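Local coordinates for protein ethylbenzene dehydrogenase alpha-subunit (Aromatoleum aromaticum, PDB 2IVF) that binds a molybdenum atom, an iron/sulfur cluster and the dinucleotide ligands MGD and MD1 as the alpha subunit of a molybdopterin oxidoreductase family enzyme, at residues Ser263-Leu268 with Thr289-Leu294; Gln397-Thr400 with Arg406-Leu409; Met488-Val493 with Glu505-Ala510; Asp689-Ile694 with Lys725-Asp730; His944-Gly947 with Gln951-Tyr954. All blocks are in the same frame, centred on the assembly; numbering follows the deposited sequence.

Contact 1 (Ser263-Leu268 with Thr289-Leu294)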
# COMPACT_ATOMS: atom_id res chain seq x y z
N SER A 263 -1.81 -6.22 -6.38
CA SER A 263 -2.74 -6.60 -7.44
C SER A 263 -2.42 -7.97 -7.99
O SER A 263 -3.34 -8.62 -8.49
CB SER A 263 -2.79 -5.59 -8.59
OG SER A 263 -1.55 -5.43 -9.22
N SER A 264 -1.16 -8.40 -7.90
CA SER A 264 -0.77 -9.67 -8.51
C SER A 264 0.01 -10.60 -7.62
O SER A 264 0.45 -11.66 -8.05
CB SER A 264 -0.12 -9.44 -9.84
OG SER A 264 -1.10 -8.93 -10.76
N TYR A 265 0.13 -10.22 -6.36
CA TYR A 265 0.75 -11.09 -5.34
C TYR A 265 0.21 -12.52 -5.41
O TYR A 265 0.95 -13.51 -5.18
CB TYR A 265 0.43 -10.50 -3.98
CG TYR A 265 0.93 -11.23 -2.77
CD1 TYR A 265 0.22 -12.27 -2.21
CD2 TYR A 265 2.04 -10.78 -2.08
CE1 TYR A 265 0.64 -12.90 -1.09
CE2 TYR A 265 2.46 -11.41 -0.90
CZ TYR A 265 1.74 -12.45 -0.40
OH TYR A 265 2.05 -13.09 0.78
N HIS A 266 -1.08 -12.61 -5.68
CA HIS A 266 -1.77 -13.92 -5.72
C HIS A 266 -1.07 -14.96 -6.58
O HIS A 266 -1.12 -16.17 -6.26
CB HIS A 266 -3.21 -13.73 -6.17
CG HIS A 266 -3.40 -13.39 -7.62
ND1 HIS A 266 -3.57 -14.35 -8.58
CD2 HIS A 266 -3.53 -12.19 -8.24
CE1 HIS A 266 -3.78 -13.76 -9.75
NE2 HIS A 266 -3.74 -12.45 -9.58
N PHE A 267 -0.44 -14.52 -7.67
CA PHE A 267 0.29 -15.45 -8.56
C PHE A 267 1.43 -16.15 -7.78
O PHE A 267 1.71 -17.31 -8.01
CB PHE A 267 0.84 -14.72 -9.79
CG PHE A 267 -0.21 -14.36 -10.80
CD1 PHE A 267 -0.80 -15.35 -11.58
CD2 PHE A 267 -0.54 -13.04 -11.04
CE1 PHE A 267 -1.75 -15.04 -12.53
CE2 PHE A 267 -1.51 -12.71 -12.00
CZ PHE A 267 -2.09 -13.68 -12.76
N LEU A 268 2.05 -15.43 -6.85
CA LEU A 268 3.04 -16.01 -5.95
C LEU A 268 2.43 -17.05 -5.00
O LEU A 268 2.93 -18.17 -4.94
CB LEU A 268 3.76 -14.93 -5.16
CG LEU A 268 4.88 -15.42 -4.24
CD1 LEU A 268 6.10 -16.01 -5.04
CD2 LEU A 268 5.34 -14.21 -3.35
N THR A 289 6.73 -12.75 3.47
CA THR A 289 7.02 -14.10 3.95
C THR A 289 5.85 -15.01 4.24
O THR A 289 6.02 -16.19 4.37
CB THR A 289 7.97 -14.07 5.17
OG1 THR A 289 7.38 -13.31 6.24
CG2 THR A 289 9.34 -13.49 4.72
N PRO A 290 4.64 -14.47 4.39
CA PRO A 290 3.49 -15.38 4.50
C PRO A 290 3.26 -16.26 3.30
O PRO A 290 2.61 -17.31 3.43
CB PRO A 290 2.31 -14.42 4.64
CG PRO A 290 2.95 -13.20 5.33
CD PRO A 290 4.25 -13.07 4.62
N ALA A 291 3.74 -15.82 2.14
CA ALA A 291 3.76 -16.67 0.95
C ALA A 291 5.02 -17.53 0.75
O ALA A 291 5.12 -18.23 -0.25
CB ALA A 291 3.51 -15.81 -0.29
N ALA A 292 5.95 -17.50 1.70
CA ALA A 292 7.24 -18.14 1.49
C ALA A 292 7.40 -19.46 2.22
O ALA A 292 6.97 -19.62 3.37
CB ALA A 292 8.37 -17.18 1.89
N ASP A 293 8.03 -20.40 1.54
CA ASP A 293 8.52 -21.64 2.16
C ASP A 293 9.80 -21.42 2.96
O ASP A 293 10.06 -22.12 3.95
CB ASP A 293 8.74 -22.70 1.09
CG ASP A 293 7.47 -23.08 0.39
OD1 ASP A 293 6.51 -23.53 1.08
OD2 ASP A 293 7.42 -22.89 -0.83
N LEU A 294 10.61 -20.46 2.53
CA LEU A 294 11.91 -20.23 3.06
C LEU A 294 12.15 -18.77 3.11
O LEU A 294 11.81 -18.04 2.18
CB LEU A 294 12.98 -20.82 2.12
CG LEU A 294 13.13 -22.36 2.14
CD1 LEU A 294 14.07 -22.80 1.02
CD2 LEU A 294 13.70 -22.77 3.48
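The hydroxyl oxygen of Tyr265 is the polar atom that reaches across this contact, yet its nearest partner is apolar: Tyr265 OH stands 3.3 Å from Ala291 CB. Ala291 N is 3.5 Å from the same OH, and Pro290 CB lies 4.1 Å from it, so the phenol end sits against the short 3-10 turn 289-291. The ring meets the methyl group obliquely, with Tyr265 CZ 3.8 Å from Ala291 CB. A second approach comes one helical turn on, where Leu268 CD2 is 3.9 Å from the same Ala291 CB. Leu268 CG lies opposite the backbone nitrogen about CA-CB (chi1 -176°), which sends this branch across to the methyl. The 3-10 turn is held by Ala292 N bonding to Thr289 O at 3.0 Å.

Helix 265-274 belongs to the beta-alpha-beta crossover between the adjacent parallel strands 249-253 and 277-281; Leu268 packs on Val278 and Ala292 on Val280. The Tyr265 side chain is about 10 Å from the bound MGD and packs on Leu29 of the beta-subunit. No clear hydrogen bond joins the segments, and several of their polar groups are satisfied elsewhere: Asp293 accepts a bond from Val278 N and forms salt bridges with Arg272 and with Arg317 of the beta-subunit. The link thus consists mainly of van der Waals contacts gathered on one buried methyl group.

Contact 2 (Gln397-Thr400 with Arg406-Leu409)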
# COMPACT_ATOMS: atom_id res chain seq x y z
N GLN A 397 50.27 -17.93 -20.63
CA GLN A 397 49.23 -18.75 -20.07
C GLN A 397 47.91 -17.99 -20.25
O GLN A 397 47.86 -16.78 -20.05
CB GLN A 397 49.44 -18.95 -18.56
CG GLN A 397 50.37 -20.09 -18.12
CD GLN A 397 50.06 -20.51 -16.68
OE1 GLN A 397 48.90 -20.46 -16.24
NE2 GLN A 397 51.07 -20.93 -15.95
N VAL A 398 46.86 -18.72 -20.62
CA VAL A 398 45.52 -18.18 -20.69
C VAL A 398 44.62 -19.19 -20.02
O VAL A 398 44.93 -20.39 -20.00
CB VAL A 398 45.07 -17.92 -22.13
CG1 VAL A 398 46.01 -16.91 -22.82
CG2 VAL A 398 44.98 -19.22 -22.93
N ARG A 399 43.52 -18.71 -19.45
CA ARG A 399 42.53 -19.58 -18.87
C ARG A 399 41.17 -18.97 -19.09
O ARG A 399 41.06 -17.79 -19.34
CB ARG A 399 42.81 -19.79 -17.38
CG ARG A 399 42.46 -18.61 -16.49
CD ARG A 399 42.83 -18.88 -15.04
NE ARG A 399 42.58 -17.72 -14.18
CZ ARG A 399 43.04 -17.59 -12.93
NH1 ARG A 399 43.75 -18.55 -12.35
NH2 ARG A 399 42.77 -16.49 -12.25
N THR A 400 40.15 -19.79 -18.98
CA THR A 400 38.80 -19.34 -19.16
C THR A 400 38.38 -18.50 -17.97
O THR A 400 38.94 -18.64 -16.87
CB THR A 400 37.83 -20.54 -19.27
OG1 THR A 400 37.84 -21.29 -18.06
CG2 THR A 400 38.22 -21.45 -20.44
N ARG A 406 36.45 -20.45 -10.70
CA ARG A 406 36.68 -21.58 -9.81
C ARG A 406 37.62 -21.18 -8.69
O ARG A 406 37.35 -21.49 -7.55
CB ARG A 406 37.31 -22.78 -10.53
CG ARG A 406 36.38 -23.48 -11.49
CD ARG A 406 37.14 -24.53 -12.21
NE ARG A 406 37.13 -25.79 -11.47
CZ ARG A 406 38.03 -26.75 -11.62
NH1 ARG A 406 39.08 -26.64 -12.43
NH2 ARG A 406 37.87 -27.86 -10.91
N GLU A 407 38.71 -20.49 -9.02
CA GLU A 407 39.64 -20.00 -8.00
C GLU A 407 38.92 -19.03 -7.04
O GLU A 407 39.01 -19.14 -5.82
CB GLU A 407 40.85 -19.34 -8.68
CG GLU A 407 41.82 -18.58 -7.76
CD GLU A 407 42.99 -17.88 -8.54
OE1 GLU A 407 42.99 -16.62 -8.65
OE2 GLU A 407 43.91 -18.59 -9.03
N HIS A 408 38.21 -18.07 -7.61
CA HIS A 408 37.61 -16.98 -6.88
C HIS A 408 36.56 -17.52 -5.90
O HIS A 408 36.46 -17.05 -4.76
CB HIS A 408 36.99 -16.06 -7.92
CG HIS A 408 36.15 -14.96 -7.35
ND1 HIS A 408 36.67 -13.97 -6.56
CD2 HIS A 408 34.84 -14.66 -7.53
CE1 HIS A 408 35.70 -13.13 -6.23
NE2 HIS A 408 34.59 -13.51 -6.83
N LEU A 409 35.81 -18.53 -6.34
CA LEU A 409 34.74 -19.09 -5.54
C LEU A 409 35.30 -19.95 -4.40
O LEU A 409 34.53 -20.39 -3.54
CB LEU A 409 33.78 -19.93 -6.40
CG LEU A 409 32.85 -19.11 -7.30
CD1 LEU A 409 32.07 -20.02 -8.23
CD2 LEU A 409 31.89 -18.20 -6.49
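Arg399 and Glu407 make a single salt bridge, with Arg399 NH1 3.3 Å from Glu407 OE2. The hydrogen bond within it is weak: the N-H points at the oxygen at 154°, but the separation is long. OE2 approaches the edge of the guanidinium, near its plane, whereas the carboxylate itself is turned by 80° against that plane. This turn argues against a side-by-side, two-pronged pairing, and the second approach, Arg399 NH2 to Glu407 OE1, is 3.6 Å. Attraction here is therefore probably more a matter of charge than of directed bonding, at a site where Glu407 is exposed and Arg399 partly so.

Both side chains span the gap by stretching. Arg399 leaves the strand with CG lodged between the backbone nitrogen and the carbonyl carbon (chi1 75°), then runs straight as far as NE; Glu407 is likewise extended beyond CG, and the two chains cross at about a right angle.

Outside this pair, the strand-to-helix junction is held by the Thr400 cap, which is consistent with a fixed start for the helix that carries Glu407. Thr400 OG1 bonds to Glu403 N, and the same oxygen also bonds to Leu382 O. Arg406, next to Glu407, pairs with Glu403 one turn back on the helix. On the strand side, Arg399 packs on Thr385 and Met337. Strand 395-400 lies between 334-336 and 385-389 in an antiparallel sheet and passes directly into helix 401-408, beyond which Leu409 packs on helix 303-316.

Contact 3 (Met488-Val493 with Glu505-Ala510)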
# COMPACT_ATOMS: atom_id res chain seq x y z
N MET A 488 4.10 8.01 -24.42
CA MET A 488 4.68 9.18 -23.79
C MET A 488 5.80 9.79 -24.61
O MET A 488 5.83 11.02 -24.82
CB MET A 488 5.18 8.82 -22.41
CG MET A 488 4.07 8.61 -21.47
SD MET A 488 4.69 8.12 -19.88
CE MET A 488 4.70 6.34 -20.00
N VAL A 489 6.73 8.97 -25.11
CA VAL A 489 7.89 9.61 -25.77
C VAL A 489 7.56 10.19 -27.12
O VAL A 489 8.09 11.22 -27.46
CB VAL A 489 9.17 8.74 -25.80
CG1 VAL A 489 9.42 8.09 -24.42
CG2 VAL A 489 9.06 7.71 -26.87
N TYR A 490 6.68 9.58 -27.92
CA TYR A 490 6.27 10.24 -29.19
C TYR A 490 5.43 11.49 -28.95
O TYR A 490 5.59 12.52 -29.64
CB TYR A 490 5.51 9.28 -30.12
CG TYR A 490 6.37 8.23 -30.76
CD1 TYR A 490 7.01 8.47 -31.96
CD2 TYR A 490 6.53 6.99 -30.18
CE1 TYR A 490 7.81 7.50 -32.55
CE2 TYR A 490 7.32 6.03 -30.74
CZ TYR A 490 7.94 6.27 -31.92
OH TYR A 490 8.74 5.31 -32.50
N LEU A 491 4.53 11.42 -27.98
CA LEU A 491 3.79 12.61 -27.58
C LEU A 491 4.76 13.71 -27.17
O LEU A 491 4.54 14.88 -27.46
CB LEU A 491 2.83 12.29 -26.45
CG LEU A 491 1.96 13.44 -26.00
CD1 LEU A 491 1.05 13.87 -27.11
CD2 LEU A 491 1.14 13.00 -24.76
N GLY A 492 5.84 13.32 -26.53
CA GLY A 492 6.81 14.25 -26.06
C GLY A 492 7.63 14.94 -27.12
O GLY A 492 8.07 16.07 -26.90
N VAL A 493 7.85 14.29 -28.27
CA VAL A 493 8.77 14.84 -29.28
C VAL A 493 8.19 15.14 -30.63
O VAL A 493 8.78 15.93 -31.37
CB VAL A 493 10.03 13.97 -29.49
CG1 VAL A 493 10.78 13.85 -28.13
CG2 VAL A 493 9.68 12.60 -30.05
N GLU A 505 10.10 11.26 -39.35
CA GLU A 505 11.47 11.69 -39.11
C GLU A 505 12.18 10.78 -38.11
O GLU A 505 13.34 10.42 -38.28
CB GLU A 505 11.52 13.13 -38.59
CG GLU A 505 11.30 14.17 -39.65
CD GLU A 505 12.04 15.46 -39.35
OE1 GLU A 505 11.90 15.98 -38.22
OE2 GLU A 505 12.77 15.94 -40.26
N LEU A 506 11.47 10.43 -37.04
CA LEU A 506 12.03 9.57 -36.01
C LEU A 506 12.30 8.20 -36.59
O LEU A 506 13.33 7.60 -36.31
CB LEU A 506 11.08 9.45 -34.83
CG LEU A 506 10.97 10.62 -33.86
CD1 LEU A 506 9.53 10.69 -33.31
CD2 LEU A 506 12.00 10.45 -32.73
N HIS A 507 11.35 7.70 -37.38
CA HIS A 507 11.46 6.37 -37.95
C HIS A 507 12.58 6.31 -39.00
O HIS A 507 13.27 5.32 -39.09
CB HIS A 507 10.10 5.86 -38.47
CG HIS A 507 9.23 5.21 -37.42
ND1 HIS A 507 9.29 5.53 -36.08
CD2 HIS A 507 8.28 4.24 -37.52
CE1 HIS A 507 8.41 4.81 -35.41
NE2 HIS A 507 7.79 4.01 -36.26
N GLN A 508 12.79 7.40 -39.76
CA GLN A 508 13.92 7.45 -40.70
C GLN A 508 15.29 7.69 -40.02
O GLN A 508 16.30 7.20 -40.48
CB GLN A 508 13.68 8.49 -41.80
CG GLN A 508 13.63 9.93 -41.34
CD GLN A 508 13.28 10.90 -42.47
OE1 GLN A 508 13.47 10.58 -43.65
NE2 GLN A 508 12.78 12.08 -42.12
N MET A 509 15.29 8.44 -38.92
CA MET A 509 16.48 8.62 -38.08
C MET A 509 16.90 7.26 -37.47
O MET A 509 18.08 6.91 -37.45
CB MET A 509 16.15 9.65 -36.98
CG MET A 509 17.28 10.06 -36.01
SD MET A 509 16.66 11.15 -34.67
CE MET A 509 18.18 11.48 -33.76
N ALA A 510 15.91 6.52 -36.98
CA ALA A 510 16.12 5.19 -36.41
C ALA A 510 16.82 4.25 -37.40
O ALA A 510 17.69 3.48 -37.00
CB ALA A 510 14.77 4.60 -35.98
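Leu506 CD1 fits between Tyr490 and Val493, and this is the close-packed half of the contact. It is 3.6 Å from Tyr490 CD1 and 3.7 Å from Tyr490 CE1, meeting the ring obliquely as the two side chains slide past each other in opposite directions. Val493 CG2 closes in from the next turn of the helix, 3.8 Å from Leu506 CD1, and Leu506 CD2 follows at 4.1 Å from the same Val493 CG2.

The other half, around His507, is sparser: one close point contact with little overlap, and no hydrogen bond between the segments. Here Tyr490 OH lies in the imidazole plane, at the ring's edge, 3.0 Å from His507 CE1. The hydroxyl's hydrogen-bonding partner is Thr775 OG1, so the carbon CE1 faces an oxygen that is engaged elsewhere. The rings meet rim to rim, with centroids 5.9 Å apart and planes at 67°, and neither lies over the other's face. Of the four touching residues Tyr490 alone is buried, and His507 lies at the margin of the contact.

The wide separation of the helices is consistent with the few contacts: the axes of the short segments 488-493 and 505-510 approach to 12.7 Å at 111°, and side chains bridge the gap. Around it, Val493 also packs on Phe204 and Tyr208 of helix 197-210, Tyr490 on Ile746 of helix 736-749, and Met509 on Phe533 and Val537 of helix 526-540.

Contact 4 (Asp689-Ile694 with Lys725-Asp730)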
# COMPACT_ATOMS: atom_id res chain seq x y z
N ASP A 689 -2.85 21.14 -20.03
CA ASP A 689 -3.49 22.46 -20.15
C ASP A 689 -2.73 23.52 -19.33
O ASP A 689 -2.40 24.60 -19.85
CB ASP A 689 -4.93 22.36 -19.67
CG ASP A 689 -5.61 23.69 -19.65
OD1 ASP A 689 -5.49 24.43 -20.65
OD2 ASP A 689 -6.25 23.98 -18.63
N ALA A 690 -2.40 23.18 -18.08
CA ALA A 690 -1.56 24.03 -17.20
C ALA A 690 -0.25 24.42 -17.85
O ALA A 690 0.09 25.61 -17.87
CB ALA A 690 -1.27 23.30 -15.87
N ILE A 691 0.44 23.42 -18.42
CA ILE A 691 1.71 23.65 -19.09
C ILE A 691 1.52 24.41 -20.38
O ILE A 691 2.31 25.31 -20.74
CB ILE A 691 2.46 22.33 -19.34
CG1 ILE A 691 2.96 21.80 -18.00
CG2 ILE A 691 3.64 22.55 -20.35
CD1 ILE A 691 3.26 20.31 -17.92
N ALA A 692 0.44 24.10 -21.08
CA ALA A 692 0.13 24.85 -22.28
C ALA A 692 -0.01 26.34 -21.93
O ALA A 692 0.52 27.22 -22.63
CB ALA A 692 -1.17 24.28 -22.95
N LEU A 693 -0.72 26.62 -20.83
CA LEU A 693 -0.99 27.98 -20.40
C LEU A 693 0.30 28.69 -20.00
O LEU A 693 0.50 29.82 -20.38
CB LEU A 693 -1.97 28.01 -19.24
CG LEU A 693 -2.36 29.39 -18.66
CD1 LEU A 693 -2.83 30.39 -19.75
CD2 LEU A 693 -3.47 29.11 -17.64
N ILE A 694 1.15 28.00 -19.26
CA ILE A 694 2.48 28.56 -18.95
C ILE A 694 3.20 28.95 -20.23
O ILE A 694 3.67 30.10 -20.41
CB ILE A 694 3.35 27.57 -18.15
CG1 ILE A 694 2.76 27.40 -16.75
CG2 ILE A 694 4.80 28.10 -18.11
CD1 ILE A 694 3.32 26.27 -15.91
N LYS A 725 2.51 27.24 -29.76
CA LYS A 725 2.03 26.56 -30.97
C LYS A 725 2.70 25.19 -31.13
O LYS A 725 2.03 24.21 -31.45
CB LYS A 725 2.12 27.45 -32.24
CG LYS A 725 3.40 27.37 -33.09
CD LYS A 725 3.28 28.34 -34.30
CE LYS A 725 4.69 28.65 -34.99
NZ LYS A 725 4.66 29.63 -36.18
N LYS A 726 4.00 25.11 -30.84
CA LYS A 726 4.71 23.85 -30.94
C LYS A 726 4.20 22.86 -29.93
O LYS A 726 3.89 21.74 -30.29
CB LYS A 726 6.22 24.07 -30.82
CG LYS A 726 6.79 24.60 -32.12
CD LYS A 726 8.10 25.26 -31.96
CE LYS A 726 9.22 24.30 -31.66
NZ LYS A 726 9.34 23.22 -32.67
N PHE A 727 4.07 23.28 -28.68
CA PHE A 727 3.59 22.41 -27.63
C PHE A 727 2.24 21.81 -27.98
O PHE A 727 2.02 20.64 -27.77
CB PHE A 727 3.48 23.17 -26.31
CG PHE A 727 3.12 22.31 -25.19
CD1 PHE A 727 4.09 21.55 -24.55
CD2 PHE A 727 1.80 22.20 -24.78
CE1 PHE A 727 3.75 20.71 -23.52
CE2 PHE A 727 1.46 21.37 -23.74
CZ PHE A 727 2.44 20.60 -23.12
N THR A 728 1.31 22.63 -28.45
CA THR A 728 -0.04 22.17 -28.69
C THR A 728 -0.24 21.59 -30.11
O THR A 728 -1.40 21.28 -30.52
CB THR A 728 -1.06 23.33 -28.48
OG1 THR A 728 -0.83 24.35 -29.44
CG2 THR A 728 -1.02 23.93 -27.07
N MET A 729 0.86 21.50 -30.90
CA MET A 729 0.76 21.16 -32.32
C MET A 729 -0.28 22.06 -32.98
O MET A 729 -1.27 21.59 -33.57
CB MET A 729 0.39 19.70 -32.53
CG MET A 729 1.44 18.72 -32.07
SD MET A 729 0.89 17.03 -32.35
CE MET A 729 1.99 16.07 -31.31
N ASP A 730 -0.06 23.36 -32.84
CA ASP A 730 -0.91 24.39 -33.44
C ASP A 730 -2.39 24.20 -33.09
O ASP A 730 -3.27 24.29 -33.95
CB ASP A 730 -0.68 24.47 -34.95
CG ASP A 730 -1.05 25.81 -35.52
OD1 ASP A 730 -1.06 26.83 -34.76
OD2 ASP A 730 -1.38 25.85 -36.72
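Phe727 places its ring obliquely beside Ile691 and Ala692 of helix 687-704, using different ring atoms for each. Phe727 CZ is 3.6 Å from Ile691 CG2, and CE1 of the ring is 3.7 Å from that methyl; the Ile691 and Phe727 side chains cross at about a right angle, and the CG2 methyl makes the touch. Toward CE2 the ring meets Ala692, with Phe727 CE2 3.9 Å from the backbone atom Ala692 N and 4.0 Å from Ala692 CB. At Ala692 the ring thus comes near the backbone as well as the methyl. The ring is carried there by a chi1 of -174°, which turns CG away from its own backbone nitrogen. It also meets Trp688, one turn back on the partner helix.

The second helix, 723-727, ends at this contact in a Schellman motif. Met729 takes a positive phi of 50°, and the chain folds back through Asp730 N bonding to Lys725 O at 2.7 Å and Met729 N bonding to Lys726 O at 3.1 Å. Beside this turn, Thr728 CG2 rests 4.1 Å from Ala692 CB, while its OG1 bonds to Tyr724 O and Gly731 N. Thr728 thus presents a methyl to the partner helix and spends its hydroxyl on local bonds.

Arg205 of helix 197-210 donates to the carbonyls of Lys726 and Phe727, where its positive charge probably complements the negative end of the helix. Ile691 packs on Ala202 and Met206 of that same helix and on Leu635 of strand 631-636, with its side chain about 9 Å from the bound MD1.

Contact 5 (His944-Gly947 with Gln951-Tyr954)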
# COMPACT_ATOMS: atom_id res chain seq x y z
N HIS A 944 30.36 3.37 -11.71
CA HIS A 944 29.34 3.68 -12.70
C HIS A 944 29.53 4.97 -13.49
O HIS A 944 28.69 5.30 -14.29
CB HIS A 944 27.96 3.57 -12.10
CG HIS A 944 27.68 2.22 -11.54
ND1 HIS A 944 26.46 1.89 -10.99
CD2 HIS A 944 28.43 1.08 -11.52
CE1 HIS A 944 26.51 0.64 -10.55
NE2 HIS A 944 27.67 0.12 -10.89
N LEU A 945 30.69 5.61 -13.31
CA LEU A 945 31.15 6.69 -14.17
C LEU A 945 31.95 6.10 -15.32
O LEU A 945 32.32 6.80 -16.24
CB LEU A 945 32.01 7.66 -13.37
CG LEU A 945 31.21 8.50 -12.34
CD1 LEU A 945 32.13 9.04 -11.25
CD2 LEU A 945 30.45 9.64 -13.06
N ALA A 946 32.20 4.79 -15.30
CA ALA A 946 33.10 4.19 -16.28
C ALA A 946 32.54 4.27 -17.68
O ALA A 946 31.36 4.12 -17.88
CB ALA A 946 33.41 2.73 -15.93
N GLY A 947 33.42 4.49 -18.65
CA GLY A 947 33.07 4.33 -20.05
C GLY A 947 34.13 3.46 -20.72
O GLY A 947 34.82 2.69 -20.05
N GLN A 951 29.14 -2.13 -22.71
CA GLN A 951 27.96 -2.10 -21.85
C GLN A 951 28.02 -1.04 -20.74
O GLN A 951 27.12 -0.94 -19.93
CB GLN A 951 27.69 -3.46 -21.22
CG GLN A 951 28.82 -4.04 -20.36
CD GLN A 951 29.51 -5.14 -21.10
OE1 GLN A 951 30.04 -4.91 -22.19
NE2 GLN A 951 29.52 -6.35 -20.53
N PHE A 952 29.11 -0.29 -20.70
CA PHE A 952 29.24 0.85 -19.79
C PHE A 952 28.83 2.10 -20.54
O PHE A 952 29.60 2.63 -21.35
CB PHE A 952 30.68 0.95 -19.26
CG PHE A 952 31.12 -0.22 -18.39
CD1 PHE A 952 30.25 -1.20 -17.96
CD2 PHE A 952 32.45 -0.30 -17.99
CE1 PHE A 952 30.69 -2.26 -17.18
CE2 PHE A 952 32.91 -1.36 -17.21
CZ PHE A 952 32.03 -2.33 -16.80
N ARG A 953 27.61 2.56 -20.29
CA ARG A 953 27.03 3.66 -21.09
C ARG A 953 25.80 4.25 -20.45
O ARG A 953 25.22 3.67 -19.53
CB ARG A 953 26.66 3.19 -22.49
CG ARG A 953 25.60 2.12 -22.53
CD ARG A 953 25.69 1.23 -23.81
NE ARG A 953 25.12 -0.13 -23.61
CZ ARG A 953 25.23 -1.12 -24.49
NH1 ARG A 953 25.87 -0.93 -25.62
NH2 ARG A 953 24.70 -2.31 -24.24
N TYR A 954 25.39 5.40 -20.95
CA TYR A 954 24.19 6.04 -20.49
C TYR A 954 23.28 6.37 -21.66
O TYR A 954 23.70 6.95 -22.67
CB TYR A 954 24.50 7.34 -19.70
CG TYR A 954 23.23 8.11 -19.39
CD1 TYR A 954 22.28 7.59 -18.52
CD2 TYR A 954 22.94 9.32 -20.02
CE1 TYR A 954 21.07 8.28 -18.25
CE2 TYR A 954 21.75 10.01 -19.73
CZ TYR A 954 20.82 9.49 -18.88
OH TYR A 954 19.64 10.15 -18.60
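The backbones of 944-947 and 951-954 come closest at Gly947 and Phe952, whose CA atoms are 5.2 Å apart, although no hydrogen bond joins the segments. The 3-10 turn at 944-945 gives way to an extended Ala946, and Gly947 then adopts phi/psi of -130°/-158°. Gly947 CA lies 4.1 Å from Phe952 O. The chain thus passes close to itself by van der Waals contact, without ladder bonding.

Phe952 carries the side-chain part. Its CB sits 3.5 Å from Ala946 O, and its CD2 is 3.8 Å from Ala946 CB, which approaches the ring obliquely. Gly947 O lies at the ring's edge, near its plane, and accepts a hydrogen bond from His818 NE2. With CG opposite the carbonyl carbon (chi1 -65°), the ring extends into an aromatic group, stacking on Tyr821 and meeting His230 edge-to-face; Ala946 packs on Trp820. A glycerol, probably from the crystallisation liquor, lies about 3 Å from the Phe952 side chain, and Tyr954 N bonds to it.

Both segments belong to the long irregular connection between strands 915-917 and 969-975, which here is packed against helix 819-824. Both strands belong to a mixed six-stranded sheet, consistent with the double-psi beta-barrel clan to which the molydopterin dinucleotide binding domain belongs.

Overall arrangement
Contacts 1, 4 and 5 are buried, contact 3 is partly so, and contact 2 lies on the surface. The chemistry follows: contact 2 rests on a weak salt bridge, whereas the others join their segments mainly through aromatic rings and aliphatic groups. Contact 1 is also next to the beta-subunit, while no other chain touches the segments of the remaining four. Contacts 3 and 4 are neighbours, their nearest atoms about 5 Å apart, and both pack against helix 197-210. Contacts 2 and 4 are the most distant, with centres 60 Å apart. Contacts 3 and 5 both border helix 526-540, through Met509 and through Arg953 and Tyr954.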